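Local atomic coordinates of ABC transporter substrate binding protein (Ribose) (Agrobacterium vitis, PDB entry 4WUT), a protein that probably serves as the solute-binding component of a sugar ABC transporter, and holds beta-D-fucopyranose in the pocket between its two lobes. Residues 24-36 / 78-91. Sequence-based numbering, arbitrary orientation.
Sequences GEIAVIVKTVNST and AVNRKVDAILLAPS. With FCB (beta-D-fucopyranose), chain E.
Glu25 and Arg81 meet as a side-on, two-pronged salt bridge: NE of Arg81 reaches OE1 of Glu25 at 3.1 Å, NH2 reaches OE2 at 2.9 Å, and the carboxylate and guanidinium planes lie only 21° apart. Both oxygens are met on their syn side but from out of the carboxylate plane, and both bonds are nearly straight. Glu25 carries CG anti to its backbone nitrogen (chi1 179°) and stays extended, which takes the carboxylate past Val83 CG1, 3.6 Å from OE1. Thr58 of the neighbouring strand gives OE2 a further hydrogen bond, while Ala78 CA lies over the rim of one guanidinium face.

Beyond this pair, strands 25-29 and 85-88 run as adjacent parallel strands of the N-terminal lobe's alpha/beta fold, 17° apart, bonded from Asp84 N to Glu25 O (2.8 Å) through to Ala89 N and Ile29 O. On one sheet face Val28 and Leu87 lie side by side; on the other, Ile29 CG2 meets Leu88 CD1 at 3.8 Å, the two side chains crossing obliquely. Just beyond strand 25-29, Lys31 CG lies 3.3 Å from Ser91 OG, and the extended Lys31 side chain delivers NZ to fucose O3 at 2.8 Å. Packing against Ser91 and the NZ bond to Ser115 would together position the ammonium for the sugar.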
loop_
_atom_site.group_PDB
_atom_site.type_symbol
_atom_site.label_atom_id
_atom_site.label_comp_id
_atom_site.label_asym_id
_atom_site.label_seq_id
_atom_site.Cartn_x
_atom_site.Cartn_y
_atom_site.Cartn_z
ATOM N N GLY A 24 -24.969 -3.607 14.813
ATOM C CA GLY A 24 -24.717 -2.562 13.843
ATOM C C GLY A 24 -23.246 -2.467 13.500
ATOM O O GLY A 24 -22.707 -1.367 13.366
ATOM N N GLU A 25 -22.597 -3.620 13.354
ATOM C CA GLU A 25 -21.158 -3.674 13.112
ATOM C C GLU A 25 -20.763 -3.449 11.660
ATOM O O GLU A 25 -21.280 -4.100 10.752
ATOM C CB GLU A 25 -20.592 -5.032 13.548
ATOM C CG GLU A 25 -19.100 -5.167 13.312
ATOM C CD GLU A 25 -18.527 -6.504 13.749
ATOM O OE1 GLU A 25 -19.268 -7.329 14.335
ATOM O OE2 GLU A 25 -17.325 -6.726 13.483
ATOM N N ILE A 26 -19.824 -2.537 11.450
ATOM C CA ILE A 26 -19.106 -2.437 10.182
ATOM C C ILE A 26 -17.701 -3.019 10.404
ATOM O O ILE A 26 -16.925 -2.467 11.164
ATOM C CB ILE A 26 -19.019 -0.983 9.718
ATOM C CG1 ILE A 26 -20.421 -0.453 9.375
ATOM C CG2 ILE A 26 -18.110 -0.865 8.514
ATOM C CD1 ILE A 26 -20.433 0.988 8.942
ATOM N N ALA A 27 -17.395 -4.145 9.772
ATOM C CA ALA A 27 -16.131 -4.837 10.013
ATOM C C ALA A 27 -15.065 -4.322 9.060
ATOM O O ALA A 27 -15.178 -4.490 7.849
ATOM C CB ALA A 27 -16.314 -6.351 9.857
ATOM N N VAL A 28 -14.045 -3.671 9.615
ATOM C CA VAL A 28 -12.893 -3.262 8.837
ATOM C C VAL A 28 -11.825 -4.334 8.980
ATOM O O VAL A 28 -11.403 -4.658 10.103
ATOM C CB VAL A 28 -12.349 -1.915 9.313
ATOM C CG1 VAL A 28 -11.188 -1.483 8.434
ATOM C CG2 VAL A 28 -13.456 -0.871 9.319
ATOM N N ILE A 29 -11.426 -4.890 7.845
ATOM C CA ILE A 29 -10.486 -5.998 7.803
ATOM C C ILE A 29 -9.319 -5.637 6.896
ATOM O O ILE A 29 -9.490 -5.409 5.681
ATOM C CB ILE A 29 -11.179 -7.308 7.328
ATOM C CG1 ILE A 29 -12.281 -7.703 8.307
ATOM C CG2 ILE A 29 -10.141 -8.441 7.165
ATOM C CD1 ILE A 29 -13.180 -8.832 7.816
ATOM N N VAL A 30 -8.133 -5.544 7.485
ATOM C CA VAL A 30 -6.958 -5.108 6.758
ATOM C C VAL A 30 -5.889 -6.187 6.727
ATOM O O VAL A 30 -6.082 -7.263 7.294
ATOM C CB VAL A 30 -6.385 -3.792 7.338
ATOM C CG1 VAL A 30 -7.405 -2.647 7.171
ATOM C CG2 VAL A 30 -5.973 -3.949 8.777
ATOM N N LYS A 31 -4.765 -5.940 6.048
ATOM C CA LYS A 31 -3.802 -7.006 5.836
ATOM C C LYS A 31 -3.019 -7.405 7.086
ATOM O O LYS A 31 -2.578 -8.530 7.193
ATOM C CB LYS A 31 -2.810 -6.656 4.739
ATOM C CG LYS A 31 -3.431 -6.341 3.365
ATOM C CD LYS A 31 -2.327 -6.102 2.350
ATOM C CE LYS A 31 -2.821 -5.556 1.020
ATOM N NZ LYS A 31 -1.671 -5.362 0.110
ATOM N N THR A 32 -2.828 -6.442 7.991
ATOM C CA THR A 32 -2.212 -6.702 9.283
ATOM C C THR A 32 -2.496 -5.492 10.152
ATOM O O THR A 32 -2.695 -4.395 9.646
ATOM C CB THR A 32 -0.690 -6.909 9.192
ATOM O OG1 THR A 32 -0.186 -7.236 10.491
ATOM C CG2 THR A 32 0.028 -5.662 8.658
ATOM N N VAL A 33 -2.568 -5.683 11.462
ATOM C CA VAL A 33 -2.784 -4.543 12.350
ATOM C C VAL A 33 -1.438 -3.963 12.787
ATOM O O VAL A 33 -1.351 -2.801 13.201
ATOM C CB VAL A 33 -3.621 -4.934 13.576
ATOM C CG1 VAL A 33 -5.074 -5.134 13.163
ATOM C CG2 VAL A 33 -3.045 -6.188 14.240
ATOM N N ASN A 34 -0.391 -4.772 12.651
ATOM C CA ASN A 34 0.959 -4.377 13.033
ATOM C C ASN A 34 1.629 -3.485 12.001
ATOM O O ASN A 34 2.574 -3.923 11.324
ATOM C CB ASN A 34 1.817 -5.627 13.226
ATOM C CG ASN A 34 1.215 -6.594 14.218
ATOM O OD1 ASN A 34 0.630 -6.179 15.225
ATOM N ND2 ASN A 34 1.357 -7.898 13.948
ATOM N N SER A 35 1.162 -2.236 11.895
ATOM C CA SER A 35 1.585 -1.378 10.809
ATOM C C SER A 35 1.163 0.078 11.011
ATOM O O SER A 35 -0.018 0.369 11.252
ATOM C CB SER A 35 0.964 -1.936 9.520
ATOM O OG SER A 35 0.986 -1.007 8.481
ATOM N N THR A 36 2.101 1.010 10.886
ATOM C CA THR A 36 1.733 2.420 11.007
ATOM C C THR A 36 0.823 2.833 9.835
ATOM O O THR A 36 -0.062 3.651 10.004
ATOM C CB THR A 36 2.962 3.381 11.178
ATOM O OG1 THR A 36 3.998 3.036 10.260
ATOM C CG2 THR A 36 3.518 3.299 12.573
ATOM N N ALA A 78 -16.908 -12.754 9.545
ATOM C CA ALA A 78 -17.709 -11.530 9.505
ATOM C C ALA A 78 -19.047 -11.796 8.811
ATOM O O ALA A 78 -20.096 -11.352 9.263
ATOM C CB ALA A 78 -16.937 -10.401 8.818
ATOM N N VAL A 79 -19.008 -12.511 7.700
ATOM C CA VAL A 79 -20.239 -12.863 6.996
ATOM C C VAL A 79 -21.126 -13.752 7.868
ATOM O O VAL A 79 -22.352 -13.586 7.929
ATOM C CB VAL A 79 -19.917 -13.563 5.677
ATOM C CG1 VAL A 79 -21.178 -14.099 5.031
ATOM C CG2 VAL A 79 -19.212 -12.620 4.729
ATOM N N ASN A 80 -20.517 -14.717 8.544
ATOM C CA ASN A 80 -21.295 -15.653 9.339
ATOM C C ASN A 80 -21.949 -15.023 10.556
ATOM O O ASN A 80 -23.013 -15.473 10.982
ATOM C CB ASN A 80 -20.427 -16.851 9.746
ATOM C CG ASN A 80 -20.108 -17.751 8.562
ATOM O OD1 ASN A 80 -20.785 -17.700 7.536
ATOM N ND2 ASN A 80 -19.070 -18.567 8.694
ATOM N N ARG A 81 -21.334 -13.985 11.117
ATOM C CA ARG A 81 -21.950 -13.262 12.226
ATOM C C ARG A 81 -22.836 -12.099 11.771
ATOM O O ARG A 81 -23.336 -11.342 12.602
ATOM C CB ARG A 81 -20.910 -12.812 13.265
ATOM C CG ARG A 81 -20.052 -11.660 12.892
ATOM C CD ARG A 81 -19.140 -11.224 14.046
ATOM N NE ARG A 81 -18.249 -10.166 13.595
ATOM C CZ ARG A 81 -17.053 -10.371 13.052
ATOM N NH1 ARG A 81 -16.574 -11.607 12.911
ATOM N NH2 ARG A 81 -16.335 -9.335 12.634
ATOM N N LYS A 82 -23.038 -11.994 10.458
ATOM C CA LYS A 82 -24.027 -11.097 9.873
ATOM C C LYS A 82 -23.779 -9.635 10.179
ATOM O O LYS A 82 -24.696 -8.907 10.577
ATOM C CB LYS A 82 -25.435 -11.491 10.320
ATOM C CG LYS A 82 -26.133 -12.374 9.324
ATOM C CD LYS A 82 -25.835 -13.838 9.557
ATOM C CE LYS A 82 -27.138 -14.624 9.713
ATOM N NZ LYS A 82 -27.132 -15.513 10.903
ATOM N N VAL A 83 -22.536 -9.212 9.988
ATOM C CA VAL A 83 -22.187 -7.806 10.127
ATOM C C VAL A 83 -22.970 -7.017 9.097
ATOM O O VAL A 83 -23.444 -7.565 8.091
ATOM C CB VAL A 83 -20.668 -7.560 9.938
ATOM C CG1 VAL A 83 -19.852 -8.349 10.973
ATOM C CG2 VAL A 83 -20.214 -7.924 8.546
ATOM N N ASP A 84 -23.147 -5.731 9.362
ATOM C CA ASP A 84 -23.909 -4.882 8.451
ATOM C C ASP A 84 -23.146 -4.599 7.155
ATOM O O ASP A 84 -23.765 -4.406 6.117
ATOM C CB ASP A 84 -24.273 -3.549 9.111
ATOM C CG ASP A 84 -25.284 -3.698 10.229
ATOM O OD1 ASP A 84 -25.846 -4.799 10.403
ATOM O OD2 ASP A 84 -25.519 -2.688 10.922
ATOM N N ALA A 85 -21.812 -4.556 7.225
ATOM C CA ALA A 85 -20.972 -4.181 6.073
ATOM C C ALA A 85 -19.516 -4.527 6.339
ATOM O O ALA A 85 -19.113 -4.701 7.484
ATOM C CB ALA A 85 -21.086 -2.681 5.782
ATOM N N ILE A 86 -18.745 -4.593 5.272
ATOM C CA ILE A 86 -17.343 -4.968 5.346
ATOM C C ILE A 86 -16.508 -3.993 4.536
ATOM O O ILE A 86 -16.806 -3.709 3.375
ATOM C CB ILE A 86 -17.109 -6.397 4.807
ATOM C CG1 ILE A 86 -17.873 -7.406 5.666
ATOM C CG2 ILE A 86 -15.589 -6.698 4.711
ATOM C CD1 ILE A 86 -17.894 -8.809 5.096
ATOM N N LEU A 87 -15.481 -3.454 5.173
ATOM C CA LEU A 87 -14.457 -2.663 4.508
ATOM C C LEU A 87 -13.217 -3.531 4.495
ATOM O O LEU A 87 -12.677 -3.833 5.567
ATOM C CB LEU A 87 -14.164 -1.379 5.284
ATOM C CG LEU A 87 -13.243 -0.358 4.607
ATOM C CD1 LEU A 87 -13.875 0.106 3.284
ATOM C CD2 LEU A 87 -12.920 0.816 5.487
ATOM N N LEU A 88 -12.761 -3.929 3.307
ATOM C CA LEU A 88 -11.717 -4.951 3.180
ATOM C C LEU A 88 -10.543 -4.461 2.345
ATOM O O LEU A 88 -10.751 -3.953 1.238
ATOM C CB LEU A 88 -12.288 -6.197 2.505
ATOM C CG LEU A 88 -11.304 -7.333 2.198
ATOM C CD1 LEU A 88 -10.667 -7.921 3.468
ATOM C CD2 LEU A 88 -12.027 -8.408 1.403
ATOM N N ALA A 89 -9.325 -4.607 2.874
ATOM C CA ALA A 89 -8.095 -4.475 2.095
ATOM C C ALA A 89 -7.566 -5.891 1.867
ATOM O O ALA A 89 -6.886 -6.460 2.741
ATOM C CB ALA A 89 -7.061 -3.645 2.818
ATOM N N PRO A 90 -7.904 -6.484 0.727
ATOM C CA PRO A 90 -7.647 -7.921 0.561
ATOM C C PRO A 90 -6.172 -8.207 0.410
ATOM O O PRO A 90 -5.488 -7.534 -0.364
ATOM C CB PRO A 90 -8.395 -8.277 -0.728
ATOM C CG PRO A 90 -8.488 -7.000 -1.454
ATOM C CD PRO A 90 -8.649 -5.933 -0.416
ATOM N N SER A 91 -5.676 -9.224 1.123
ATOM C CA SER A 91 -4.261 -9.561 1.082
ATOM C C SER A 91 -3.856 -10.289 -0.206
ATOM O O SER A 91 -2.658 -10.398 -0.505
ATOM C CB SER A 91 -3.886 -10.387 2.297
ATOM O OG SER A 91 -4.107 -9.618 3.467
HETATM C C1 FCB E . 1.110 0.108 1.462
HETATM C C2 FCB E . 0.334 -0.829 0.546
HETATM C C3 FCB E . -0.492 -1.731 1.288
HETATM C C4 FCB E . 0.340 -2.477 2.366
HETATM C C5 FCB E . 1.071 -1.363 3.165
HETATM C C6 FCB E . 1.962 -1.941 4.303
HETATM O O1 FCB E . 2.057 0.674 0.686
HETATM O O2 FCB E . -0.512 0.020 -0.279
HETATM O O3 FCB E . -1.052 -2.664 0.329
HETATM O O4 FCB E . 1.254 -3.427 1.764
HETATM O O5 FCB E . 1.905 -0.666 2.348
HETATM O O HOH W 1 -24.144 -6.380 12.611
HETATM O O HOH W 2 -3.353 -10.848 5.760
#